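Local coordinates for uncharacterized protein YPL067C (Saccharomyces cerevisiae, PDB 5KCI) that is of unknown function but, as the cytoplasmic protein HTC1, may be connected with a histidine triad and with amyloid toxicity, at residues 118-121 with 122-126; 184-187 with 188-192. All coordinates share one frame; numbering follows the deposited sequence.

Interaction 1: residues 118-121 with 122-126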
loop_
_atom_site.group_PDB
_atom_site.type_symbol
_atom_site.label_atom_id
_atom_site.label_comp_id
_atom_site.label_asym_id
_atom_site.label_seq_id
_atom_site.Cartn_x
_atom_site.Cartn_y
_atom_site.Cartn_z
ATOM N N PRO A 118 3.358 19.826 4.703
ATOM C CA PRO A 118 4.431 20.818 4.867
ATOM C C PRO A 118 4.838 20.988 6.318
ATOM O O PRO A 118 6.000 21.310 6.597
ATOM C CB PRO A 118 3.810 22.098 4.290
ATOM C CG PRO A 118 2.346 21.918 4.515
ATOM C CD PRO A 118 2.064 20.454 4.388
ATOM N N ASP A 119 3.909 20.768 7.245
ATOM C CA ASP A 119 4.202 20.761 8.673
ATOM C C ASP A 119 5.058 19.547 9.026
ATOM O O ASP A 119 4.569 18.410 9.040
ATOM C CB ASP A 119 2.896 20.754 9.458
ATOM C CG ASP A 119 3.099 21.071 10.935
ATOM O OD1 ASP A 119 3.761 20.284 11.620
ATOM O OD2 ASP A 119 2.607 22.113 11.414
ATOM N N LYS A 120 6.345 19.768 9.309
ATOM C CA LYS A 120 7.207 18.637 9.651
ATOM C C LYS A 120 6.661 17.842 10.836
ATOM O O LYS A 120 6.824 16.619 10.884
ATOM C CB LYS A 120 8.634 19.106 9.953
ATOM C CG LYS A 120 9.585 17.954 10.308
ATOM C CD LYS A 120 11.046 18.378 10.345
ATOM C CE LYS A 120 11.947 17.224 10.774
ATOM N NZ LYS A 120 13.387 17.607 10.840
ATOM N N ALA A 121 6.033 18.507 11.813
ATOM C CA ALA A 121 5.526 17.777 12.975
ATOM C C ALA A 121 4.405 16.834 12.573
ATOM O O ALA A 121 4.382 15.663 12.979
ATOM C CB ALA A 121 5.032 18.753 14.045
ATOM N N VAL A 122 3.485 17.334 11.742
ATOM C CA VAL A 122 2.383 16.515 11.243
ATOM C C VAL A 122 2.913 15.399 10.369
ATOM O O VAL A 122 2.514 14.223 10.508
ATOM C CB VAL A 122 1.382 17.400 10.476
ATOM C CG1 VAL A 122 0.297 16.548 9.818
ATOM C CG2 VAL A 122 0.769 18.429 11.408
ATOM N N ARG A 123 3.836 15.705 9.453
ATOM C CA ARG A 123 4.306 14.682 8.527
ATOM C C ARG A 123 5.035 13.562 9.271
ATOM O O ARG A 123 4.794 12.374 9.020
ATOM C CB ARG A 123 5.197 15.305 7.445
ATOM C CG ARG A 123 6.695 15.395 7.760
ATOM C CD ARG A 123 7.482 15.850 6.533
ATOM N NE ARG A 123 7.036 17.148 6.030
ATOM C CZ ARG A 123 7.728 18.281 6.106
ATOM N NH1 ARG A 123 8.934 18.331 6.650
ATOM N NH2 ARG A 123 7.209 19.378 5.612
ATOM N N GLU A 124 5.943 13.928 10.181
ATOM C CA GLU A 124 6.628 12.918 10.988
ATOM C C GLU A 124 5.650 12.094 11.821
ATOM O O GLU A 124 5.871 10.892 12.030
ATOM C CB GLU A 124 7.658 13.587 11.905
ATOM C CG GLU A 124 8.888 14.128 11.192
ATOM C CD GLU A 124 9.738 13.035 10.592
ATOM O OE1 GLU A 124 10.451 12.344 11.356
ATOM O OE2 GLU A 124 9.674 12.854 9.356
ATOM N N ALA A 125 4.593 12.724 12.349
ATOM C CA ALA A 125 3.641 11.996 13.197
ATOM C C ALA A 125 2.812 11.008 12.395
ATOM O O ALA A 125 2.475 9.911 12.883
ATOM C CB ALA A 125 2.710 12.980 13.908
ATOM N N ALA A 126 2.434 11.403 11.177
ATOM C CA ALA A 126 1.670 10.532 10.302
ATOM C C ALA A 126 2.527 9.340 9.845
ATOM O O ALA A 126 2.073 8.177 9.871
ATOM C CB ALA A 126 1.138 11.353 9.110
#
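Asp119 O accepts the amide of Arg123 at 2.8 Å to close the first turn of helix 120-135, and the bonds from Glu124 N to Lys120 O and from Ala125 N to Ala121 O carry the same four-residue spacing onward. The Asp119 side chain reaches round to the amides at the start of the helix. With CG anti to the backbone N (chi1 -167°), its OD1 receives Val122 N at 3.0 Å, the donor standing above the carboxylate plane, and a weak, strongly bent bond from Ala121 N. The same oxygen rests 3.5 Å from CG2 of Val122, whose side chain crosses that of the aspartate at about a right angle. Arg123 is modelled in two conformers; in one, bent at chi3, a guanidinium face lies over Lys120 CA and NE bonds to Ser117 O in the loop ahead, a tentative arrangement that holds for that conformer alone. On the neighbouring flank the Lys120 and Glu124 chains run side by side, CG to CG at 4.0 Å. One carboxylate oxygen receiving the amides two and three residues on makes this a classic N-cap, here at the solvent-facing start of helix 120-135.

Interaction 2: residues 184-187 with 188-192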
loop_
_atom_site.group_PDB
_atom_site.type_symbol
_atom_site.label_atom_id
_atom_site.label_comp_id
_atom_site.label_asym_id
_atom_site.label_seq_id
_atom_site.Cartn_x
_atom_site.Cartn_y
_atom_site.Cartn_z
ATOM N N LYS A 184 3.734 -17.003 -2.911
ATOM C CA LYS A 184 2.303 -17.004 -3.191
ATOM C C LYS A 184 1.529 -17.397 -1.945
ATOM O O LYS A 184 0.561 -16.728 -1.565
ATOM C CB LYS A 184 1.970 -17.943 -4.352
ATOM C CG LYS A 184 0.479 -17.962 -4.698
ATOM C CD LYS A 184 0.214 -18.505 -6.092
ATOM C CE LYS A 184 -1.233 -18.288 -6.511
ATOM N NZ LYS A 184 -2.199 -18.922 -5.574
ATOM N N THR A 185 1.972 -18.471 -1.281
ATOM C CA THR A 185 1.305 -18.949 -0.074
ATOM C C THR A 185 1.240 -17.866 0.986
ATOM O O THR A 185 0.168 -17.583 1.537
ATOM C CB THR A 185 2.038 -20.188 0.464
ATOM O OG1 THR A 185 1.862 -21.266 -0.450
ATOM C CG2 THR A 185 1.518 -20.608 1.840
ATOM N N THR A 186 2.380 -17.236 1.290
ATOM C CA THR A 186 2.395 -16.244 2.365
ATOM C C THR A 186 1.534 -15.030 2.018
ATOM O O THR A 186 0.781 -14.518 2.857
ATOM C CB THR A 186 3.834 -15.817 2.658
ATOM O OG1 THR A 186 4.658 -16.979 2.817
ATOM C CG2 THR A 186 3.892 -14.970 3.928
ATOM N N VAL A 187 1.615 -14.553 0.784
ATOM C CA VAL A 187 0.855 -13.362 0.426
ATOM C C VAL A 187 -0.637 -13.664 0.434
ATOM O O VAL A 187 -1.449 -12.851 0.898
ATOM C CB VAL A 187 1.345 -12.830 -0.931
ATOM C CG1 VAL A 187 0.433 -11.714 -1.451
ATOM C CG2 VAL A 187 2.798 -12.372 -0.791
ATOM N N ASP A 188 -1.028 -14.840 -0.065
ATOM C CA ASP A 188 -2.431 -15.242 0.025
ATOM C C ASP A 188 -2.875 -15.265 1.482
ATOM O O ASP A 188 -3.977 -14.817 1.818
ATOM C CB ASP A 188 -2.636 -16.621 -0.634
ATOM C CG ASP A 188 -2.614 -16.566 -2.173
ATOM O OD1 ASP A 188 -2.592 -15.464 -2.753
ATOM O OD2 ASP A 188 -2.639 -17.627 -2.823
ATOM N N ASP A 189 -2.003 -15.750 2.366
ATOM C CA ASP A 189 -2.288 -15.753 3.798
ATOM C C ASP A 189 -2.548 -14.339 4.313
ATOM O O ASP A 189 -3.567 -14.066 4.966
ATOM C CB ASP A 189 -1.099 -16.397 4.528
ATOM C CG ASP A 189 -1.506 -17.091 5.799
ATOM O OD1 ASP A 189 -2.511 -17.825 5.770
ATOM O OD2 ASP A 189 -0.826 -16.902 6.828
ATOM N N ILE A 190 -1.637 -13.416 4.005
ATOM C CA ILE A 190 -1.774 -12.031 4.453
ATOM C C ILE A 190 -3.078 -11.433 3.962
ATOM O O ILE A 190 -3.812 -10.786 4.718
ATOM C CB ILE A 190 -0.571 -11.203 3.974
ATOM C CG1 ILE A 190 0.666 -11.612 4.741
ATOM C CG2 ILE A 190 -0.841 -9.713 4.128
ATOM C CD1 ILE A 190 1.949 -11.268 4.052
ATOM N N LEU A 191 -3.357 -11.579 2.669
ATOM C CA LEU A 191 -4.544 -10.964 2.092
ATOM C C LEU A 191 -5.827 -11.588 2.629
ATOM O O LEU A 191 -6.849 -10.901 2.743
ATOM C CB LEU A 191 -4.496 -11.088 0.572
ATOM C CG LEU A 191 -3.313 -10.402 -0.115
ATOM C CD1 LEU A 191 -3.294 -10.756 -1.593
ATOM C CD2 LEU A 191 -3.389 -8.896 0.079
ATOM N N SER A 192 -5.796 -12.886 2.939
ATOM C CA SER A 192 -6.973 -13.561 3.468
ATOM C C SER A 192 -7.249 -13.125 4.897
ATOM O O SER A 192 -8.382 -12.786 5.239
ATOM C CB SER A 192 -6.780 -15.079 3.399
ATOM O OG SER A 192 -7.787 -15.739 4.136
#
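The carboxylate of Asp188 is the flat group of this contact: Lys184 O stands over it, 3.2 Å from Asp188 CG, and Lys184 CG approaches OD2 from the same side. The lysine ammonium comes instead to the syn lone pair of that oxygen, forming a salt bridge in which NZ lies 3.1 Å from OD2. A bend at the last lysine torsion (chi4 -58°) turns NZ back to the aspartate after an otherwise extended chain, and the two side chains meet at a slant. The backbone beneath is regular: Asp188 N bonds to Lys184 O at 2.9 Å, and the amides of Asp189, Ile190 and Leu191 repeat the pattern one residue further along each time.

Beside the ion pair the surface turns apolar. Val187 and Leu191 lie side by side and point the same way, with Val187 CG1 3.9 Å from Leu191 CD1. Leu191 CG also sits 3.2 Å from Val187 O, and the leucine reaches Val89 and Ala91 of strand 87-91, while Val187 packs on Phe173. An alanine at Leu191 lacks the CD1 that meets Val187 CG1, and is likely to leave a gap between the helix and Val89 and Ala91. Thr186 CG2 makes a looser approach to Ile190 CD1, at 4.2 Å; the threonine hydroxyl is engaged with Gln182 O, and buried Ile190 packs on Leu139 and Phe195.

Helix 180-193 is thus amphipathic, joining strand 87-91 and nearby loops through its aliphatic residues. The single ion pair, on exposed residues, is likely to be softened by solvent, although the ammonium probably offsets some of the charge that Asp188 holds against Lys184 O.

In the fold
Interaction 1 caps and begins helix 120-135, while interaction 2 lies within helix 180-193, on the opposite side of the chain's centre. Their centres are 33 Å apart and their nearest atoms about 19 Å, so they do not touch. Interaction 1 is the more peripheral, its centre 19 Å from that of the chain against 15 Å for interaction 2, and it is a surface contact built on polar capping. Interaction 2 is partly buried and reaches strand 87-91, an outermost strand of the antiparallel sheet. The side chain of Leu191 in interaction 2 is about 9 Å from the bound zinc ion, so the helix lies in the neighbourhood of the metal without supplying a ligand through Leu191.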